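Local coordinates for protein alcohol dehydrogenase (Thermus thermophilus, PDB 2EIH) that probably acts as an NAD-dependent, zinc-binding oxidoreductase of the alcohol dehydrogenase family, at residues Q156-K161 and I184-L189; E201-R206 and R333-V338. All coordinates share one frame; numbering follows the deposited sequence.

Contact 1 (Q156-K161 and I184-L189); sequences QMVVDK and IQIAKL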
loop_
_atom_site.group_PDB
_atom_site.type_symbol
_atom_site.label_atom_id
_atom_site.label_comp_id
_atom_site.label_asym_id
_atom_site.label_seq_id
_atom_site.Cartn_x
_atom_site.Cartn_y
_atom_site.Cartn_z
ATOM N N GLN A 156 -3.006 15.068 -4.715
ATOM C CA GLN A 156 -3.337 14.220 -3.579
ATOM C C GLN A 156 -4.621 13.463 -3.869
ATOM O O GLN A 156 -4.730 12.289 -3.537
ATOM C CB GLN A 156 -3.508 15.029 -2.286
ATOM C CG GLN A 156 -3.732 14.136 -1.060
ATOM C CD GLN A 156 -3.624 14.861 0.271
ATOM O OE1 GLN A 156 -4.633 15.240 0.862
ATOM N NE2 GLN A 156 -2.394 15.068 0.744
ATOM N N MET A 157 -5.584 14.129 -4.498
ATOM C CA MET A 157 -6.853 13.489 -4.818
ATOM C C MET A 157 -6.690 12.367 -5.848
ATOM O O MET A 157 -7.144 11.243 -5.626
ATOM C CB MET A 157 -7.864 14.522 -5.330
ATOM C CG MET A 157 -8.281 15.552 -4.291
ATOM S SD MET A 157 -9.573 16.675 -4.927
ATOM C CE MET A 157 -8.606 17.669 -5.937
ATOM N N VAL A 158 -6.019 12.666 -6.959
ATOM C CA VAL A 158 -5.797 11.701 -8.040
ATOM C C VAL A 158 -4.801 10.591 -7.689
ATOM O O VAL A 158 -5.130 9.407 -7.733
ATOM C CB VAL A 158 -5.308 12.450 -9.316
ATOM C CG1 VAL A 158 -4.995 11.466 -10.439
ATOM C CG2 VAL A 158 -6.381 13.438 -9.766
ATOM N N VAL A 159 -3.587 10.986 -7.328
ATOM C CA VAL A 159 -2.535 10.036 -6.999
ATOM C C VAL A 159 -2.674 9.305 -5.644
ATOM O O VAL A 159 -2.806 8.084 -5.614
ATOM C CB VAL A 159 -1.162 10.744 -7.099
ATOM C CG1 VAL A 159 -0.035 9.764 -6.857
ATOM C CG2 VAL A 159 -1.022 11.378 -8.473
ATOM N N ASP A 160 -2.655 10.040 -4.534
ATOM C CA ASP A 160 -2.760 9.428 -3.207
ATOM C C ASP A 160 -4.163 8.930 -2.812
ATOM O O ASP A 160 -4.336 7.768 -2.465
ATOM C CB ASP A 160 -2.221 10.404 -2.146
ATOM C CG ASP A 160 -0.795 10.877 -2.452
ATOM O OD1 ASP A 160 0.090 10.015 -2.668
ATOM O OD2 ASP A 160 -0.549 12.105 -2.463
ATOM N N LYS A 161 -5.159 9.802 -2.866
ATOM C CA LYS A 161 -6.529 9.436 -2.504
ATOM C C LYS A 161 -7.202 8.438 -3.443
ATOM O O LYS A 161 -7.620 7.368 -3.014
ATOM C CB LYS A 161 -7.397 10.694 -2.427
ATOM C CG LYS A 161 -7.748 11.141 -1.026
ATOM C CD LYS A 161 -6.551 11.373 -0.130
ATOM C CE LYS A 161 -7.061 11.884 1.202
ATOM N NZ LYS A 161 -6.055 11.961 2.280
ATOM N N ILE A 184 -7.680 16.811 -14.505
ATOM C CA ILE A 184 -7.850 16.156 -15.791
ATOM C C ILE A 184 -6.487 15.723 -16.338
ATOM O O ILE A 184 -6.332 14.594 -16.817
ATOM C CB ILE A 184 -8.587 17.099 -16.767
ATOM C CG1 ILE A 184 -10.015 17.308 -16.241
ATOM C CG2 ILE A 184 -8.603 16.506 -18.172
ATOM C CD1 ILE A 184 -10.836 18.305 -16.997
ATOM N N GLN A 185 -5.504 16.615 -16.232
ATOM C CA GLN A 185 -4.138 16.364 -16.709
ATOM C C GLN A 185 -3.362 15.343 -15.865
ATOM O O GLN A 185 -2.636 14.510 -16.400
ATOM C CB GLN A 185 -3.344 17.683 -16.758
ATOM C CG GLN A 185 -3.918 18.723 -17.711
ATOM C CD GLN A 185 -3.125 20.010 -17.738
ATOM O OE1 GLN A 185 -2.031 20.070 -18.294
ATOM N NE2 GLN A 185 -3.671 21.048 -17.119
ATOM N N ILE A 186 -3.496 15.420 -14.545
ATOM C CA ILE A 186 -2.786 14.480 -13.696
ATOM C C ILE A 186 -3.401 13.106 -13.929
ATOM O O ILE A 186 -2.687 12.104 -14.043
ATOM C CB ILE A 186 -2.890 14.893 -12.221
ATOM C CG1 ILE A 186 -2.090 16.185 -12.018
ATOM C CG2 ILE A 186 -2.356 13.793 -11.328
ATOM C CD1 ILE A 186 -2.260 16.831 -10.691
ATOM N N ALA A 187 -4.729 13.075 -14.020
ATOM C CA ALA A 187 -5.460 11.839 -14.270
ATOM C C ALA A 187 -4.924 11.148 -15.524
ATOM O O ALA A 187 -4.608 9.956 -15.496
ATOM C CB ALA A 187 -6.947 12.130 -14.440
ATOM N N LYS A 188 -4.833 11.892 -16.624
ATOM C CA LYS A 188 -4.329 11.324 -17.867
ATOM C C LYS A 188 -2.872 10.889 -17.706
ATOM O O LYS A 188 -2.465 9.843 -18.216
ATOM C CB LYS A 188 -4.436 12.343 -19.000
ATOM C CG LYS A 188 -5.868 12.624 -19.442
ATOM C CD LYS A 188 -6.514 11.396 -20.060
ATOM C CE LYS A 188 -5.686 10.878 -21.227
ATOM N NZ LYS A 188 -6.342 9.707 -21.866
ATOM N N LEU A 189 -2.096 11.699 -16.992
ATOM C CA LEU A 189 -0.693 11.406 -16.752
ATOM C C LEU A 189 -0.566 10.015 -16.115
ATOM O O LEU A 189 0.418 9.320 -16.360
ATOM C CB LEU A 189 -0.091 12.453 -15.819
ATOM C CG LEU A 189 1.412 12.782 -15.879
ATOM C CD1 LEU A 189 1.852 13.237 -14.484
ATOM C CD2 LEU A 189 2.257 11.591 -16.311
#
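Helices 148-161 and 180-189 run side by side in roughly the same direction, their short segments inclined at 30° with axes 9.5 Å apart at closest approach, and the backbones come nearest where Val158 CA lies 6.2 Å from Ala187 CA. The contact belongs to the Rossmann-type domain, in which helix 180-189 is the connection of a right-handed beta-alpha-beta crossover between the parallel strands 169-172 and 193-198. Helix 148-161 lies alongside that connection, and residues 156-161 and 184-189 meet through aliphatic groups, with no hydrogen bond between them.

The centre of the interface is the branch methyl CG2 of Ile186. It touches Val158 CG1 at 3.6 Å and is only slightly farther from Val158 CB, at 3.8 Å, the two side chains meeting at a slant. From the next residue, Val159 CG2 reaches the same methyl at 4.0 Å, its side chain lying almost at right angles to that of Ile186. Ile186 CG2 thus sits against two consecutive valines. Its position follows from the first torsion, which places CG2 anti to the backbone N and sends CG1 to a different side; Ile186 also packs on Phe151, Ala154 and Trp155, earlier in helix 148-161.

The small side chain of Ala187 lets a valine methyl come close to its backbone, and itself touches Val170 and Val194 of the sheet. Val159 also packs on Arg165 of a neighbouring subunit. The last turn of helix 148-161 is widened to a pi-type turn, closed by Lys161 N donating to Gln156 O. Facing Ala187, Val158 CG1, anti to the backbone N (chi1 177°), comes within 3.9 Å of Ala187 CA.

Contact 2 (E201-R206 and R333-V338); sequences EDKLRR and RVFGKV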
loop_
_atom_site.group_PDB
_atom_site.type_symbol
_atom_site.label_atom_id
_atom_site.label_comp_id
_atom_site.label_asym_id
_atom_site.label_seq_id
_atom_site.Cartn_x
_atom_site.Cartn_y
_atom_site.Cartn_z
ATOM N N GLU A 201 -20.862 24.533 -23.397
ATOM C CA GLU A 201 -20.223 23.715 -24.424
ATOM C C GLU A 201 -18.766 24.162 -24.558
ATOM O O GLU A 201 -17.887 23.372 -24.886
ATOM C CB GLU A 201 -20.942 23.899 -25.766
ATOM C CG GLU A 201 -20.851 22.718 -26.730
ATOM C CD GLU A 201 -19.458 22.122 -26.841
ATOM O OE1 GLU A 201 -19.046 21.385 -25.916
ATOM O OE2 GLU A 201 -18.761 22.388 -27.848
ATOM N N ASP A 202 -18.519 25.439 -24.301
ATOM C CA ASP A 202 -17.173 25.974 -24.401
ATOM C C ASP A 202 -16.247 25.252 -23.430
ATOM O O ASP A 202 -15.186 24.767 -23.823
ATOM C CB ASP A 202 -17.174 27.481 -24.116
ATOM C CG ASP A 202 -17.511 28.307 -25.351
ATOM O OD1 ASP A 202 -17.811 29.518 -25.198
ATOM O OD2 ASP A 202 -17.455 27.752 -26.482
ATOM N N LYS A 203 -16.648 25.171 -22.167
ATOM C CA LYS A 203 -15.826 24.508 -21.161
ATOM C C LYS A 203 -15.554 23.044 -21.517
ATOM O O LYS A 203 -14.435 22.562 -21.347
ATOM C CB LYS A 203 -16.487 24.626 -19.788
ATOM C CG LYS A 203 -16.493 26.046 -19.252
ATOM C CD LYS A 203 -17.265 26.132 -17.953
ATOM C CE LYS A 203 -17.112 27.495 -17.295
ATOM N NZ LYS A 203 -17.859 27.537 -16.001
ATOM N N LEU A 204 -16.562 22.339 -22.024
ATOM C CA LEU A 204 -16.372 20.943 -22.411
ATOM C C LEU A 204 -15.402 20.831 -23.571
ATOM O O LEU A 204 -14.589 19.910 -23.624
ATOM C CB LEU A 204 -17.691 20.306 -22.827
ATOM C CG LEU A 204 -18.685 20.007 -21.717
ATOM C CD1 LEU A 204 -19.880 19.291 -22.313
ATOM C CD2 LEU A 204 -18.013 19.149 -20.648
ATOM N N ARG A 205 -15.510 21.761 -24.517
ATOM C CA ARG A 205 -14.627 21.757 -25.677
ATOM C C ARG A 205 -13.223 22.022 -25.166
ATOM O O ARG A 205 -12.234 21.479 -25.675
ATOM C CB ARG A 205 -15.027 22.854 -26.661
ATOM C CG ARG A 205 -13.994 23.129 -27.752
ATOM C CD ARG A 205 -14.430 24.335 -28.598
ATOM N NE ARG A 205 -14.741 25.476 -27.738
ATOM C CZ ARG A 205 -13.824 26.233 -27.137
ATOM N NH1 ARG A 205 -14.192 27.245 -26.360
ATOM N NH2 ARG A 205 -12.536 25.996 -27.341
ATOM N N ARG A 206 -13.167 22.862 -24.141
ATOM C CA ARG A 206 -11.923 23.249 -23.510
ATOM C C ARG A 206 -11.326 22.059 -22.753
ATOM O O ARG A 206 -10.105 21.886 -22.705
ATOM C CB ARG A 206 -12.197 24.409 -22.556
ATOM C CG ARG A 206 -11.000 25.290 -22.292
ATOM C CD ARG A 206 -10.817 26.344 -23.364
ATOM N NE ARG A 206 -10.653 27.652 -22.728
ATOM C CZ ARG A 206 -9.583 28.017 -22.030
ATOM N NH1 ARG A 206 -8.560 27.184 -21.883
ATOM N NH2 ARG A 206 -9.561 29.206 -21.444
ATOM N N ARG A 333 -17.015 32.027 -13.502
ATOM C CA ARG A 333 -17.229 32.176 -14.933
ATOM C C ARG A 333 -15.954 31.923 -15.726
ATOM O O ARG A 333 -15.962 31.206 -16.725
ATOM C CB ARG A 333 -17.781 33.571 -15.236
ATOM C CG ARG A 333 -18.171 33.785 -16.681
ATOM C CD ARG A 333 -18.981 35.068 -16.860
ATOM N NE ARG A 333 -18.212 36.297 -16.653
ATOM C CZ ARG A 333 -17.215 36.707 -17.434
ATOM N NH1 ARG A 333 -16.849 35.982 -18.486
ATOM N NH2 ARG A 333 -16.597 37.856 -17.174
ATOM N N VAL A 334 -14.855 32.505 -15.275
ATOM C CA VAL A 334 -13.587 32.324 -15.964
ATOM C C VAL A 334 -13.088 30.885 -15.936
ATOM O O VAL A 334 -13.117 30.236 -14.897
ATOM C CB VAL A 334 -12.516 33.242 -15.355
ATOM C CG1 VAL A 334 -11.129 32.806 -15.807
ATOM C CG2 VAL A 334 -12.777 34.679 -15.794
ATOM N N PHE A 335 -12.647 30.393 -17.087
ATOM C CA PHE A 335 -12.112 29.038 -17.200
ATOM C C PHE A 335 -10.613 29.148 -16.940
ATOM O O PHE A 335 -9.871 29.718 -17.750
ATOM C CB PHE A 335 -12.337 28.477 -18.608
ATOM C CG PHE A 335 -11.980 27.019 -18.751
ATOM C CD1 PHE A 335 -12.956 26.029 -18.613
ATOM C CD2 PHE A 335 -10.662 26.632 -19.007
ATOM C CE1 PHE A 335 -12.628 24.676 -18.727
ATOM C CE2 PHE A 335 -10.326 25.282 -19.121
ATOM C CZ PHE A 335 -11.312 24.297 -18.981
ATOM N N GLY A 336 -10.169 28.608 -15.810
ATOM C CA GLY A 336 -8.762 28.679 -15.480
ATOM C C GLY A 336 -8.473 29.596 -14.304
ATOM O O GLY A 336 -9.383 30.120 -13.660
ATOM N N LYS A 337 -7.189 29.804 -14.042
ATOM C CA LYS A 337 -6.730 30.616 -12.920
ATOM C C LYS A 337 -6.814 32.132 -13.154
ATOM O O LYS A 337 -6.630 32.616 -14.271
ATOM C CB LYS A 337 -5.280 30.231 -12.603
ATOM C CG LYS A 337 -4.887 30.305 -11.125
ATOM C CD LYS A 337 -5.427 29.108 -10.345
ATOM C CE LYS A 337 -5.096 29.210 -8.867
ATOM N NZ LYS A 337 -5.589 28.020 -8.126
ATOM N N VAL A 338 -7.110 32.867 -12.087
ATOM C CA VAL A 338 -7.165 34.322 -12.129
ATOM C C VAL A 338 -5.862 34.702 -11.442
ATOM O O VAL A 338 -5.659 34.394 -10.267
ATOM C CB VAL A 338 -8.366 34.887 -11.327
ATOM C CG1 VAL A 338 -8.319 36.404 -11.300
ATOM C CG2 VAL A 338 -9.658 34.421 -11.959
#
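The ring of Phe335 is overlapped on one face by the side chain of Arg206, whose CG stands 3.5 Å from the ring centroid and 22° off the normal in a CH-pi contact. The packing is close, with Arg206 CG 3.2 Å from Phe335 CE2. Bends at chi2 and chi3 carry the guanidinium past the rim on the same side, so that Phe335 CD2 lies over the guanidinium face, 3.5 Å from Arg206 CZ; guanidinium and ring are tilted by 42°, so the two planes do not stack in parallel. Lys203 approaches differently, its CG meeting Phe335 CD1 at the ring edge at 3.6 Å. Its extended chain then runs past Arg333 O to a weak hydrogen bond from NZ to Arg332 O. With Phe335 replaced by an alanine, the Arg206 chain would probably lose the surface it lies on and a gap would open beside Lys203. Phe335 also touches Ala175, in the loop between strand 169-172 and helix 180-189, and Gly336 is tied to Gly176 by backbone hydrogen bonding; the loop between helix 322-330 and strand 337-341 thus packs against helix 201-210 of the Rossmann-type domain, and the strand it leads into pairs with strands 29-38 and 313-318.

Overall arrangement
The centres of contact 1 and contact 2 lie 19 Å apart, and their nearest atoms, about 6 Å apart, do not touch. They follow one another along the chain: both segments of contact 1 precede those of contact 2. Strand 193-198 of the parallel six-stranded sheet links them, since it leaves helix 180-189 of contact 1 and leads into helix 201-210 of contact 2. Contact 1 is buried within the Rossmann-type domain, joining two of its helices. Contact 2 is more peripheral and brings in a segment leading to strand 337-341, so it lies where this domain, probably nucleotide-binding as in relatives, meets the mixed sheet that includes strands of the GroES-like region. Both lie away from the four-cysteine zinc site.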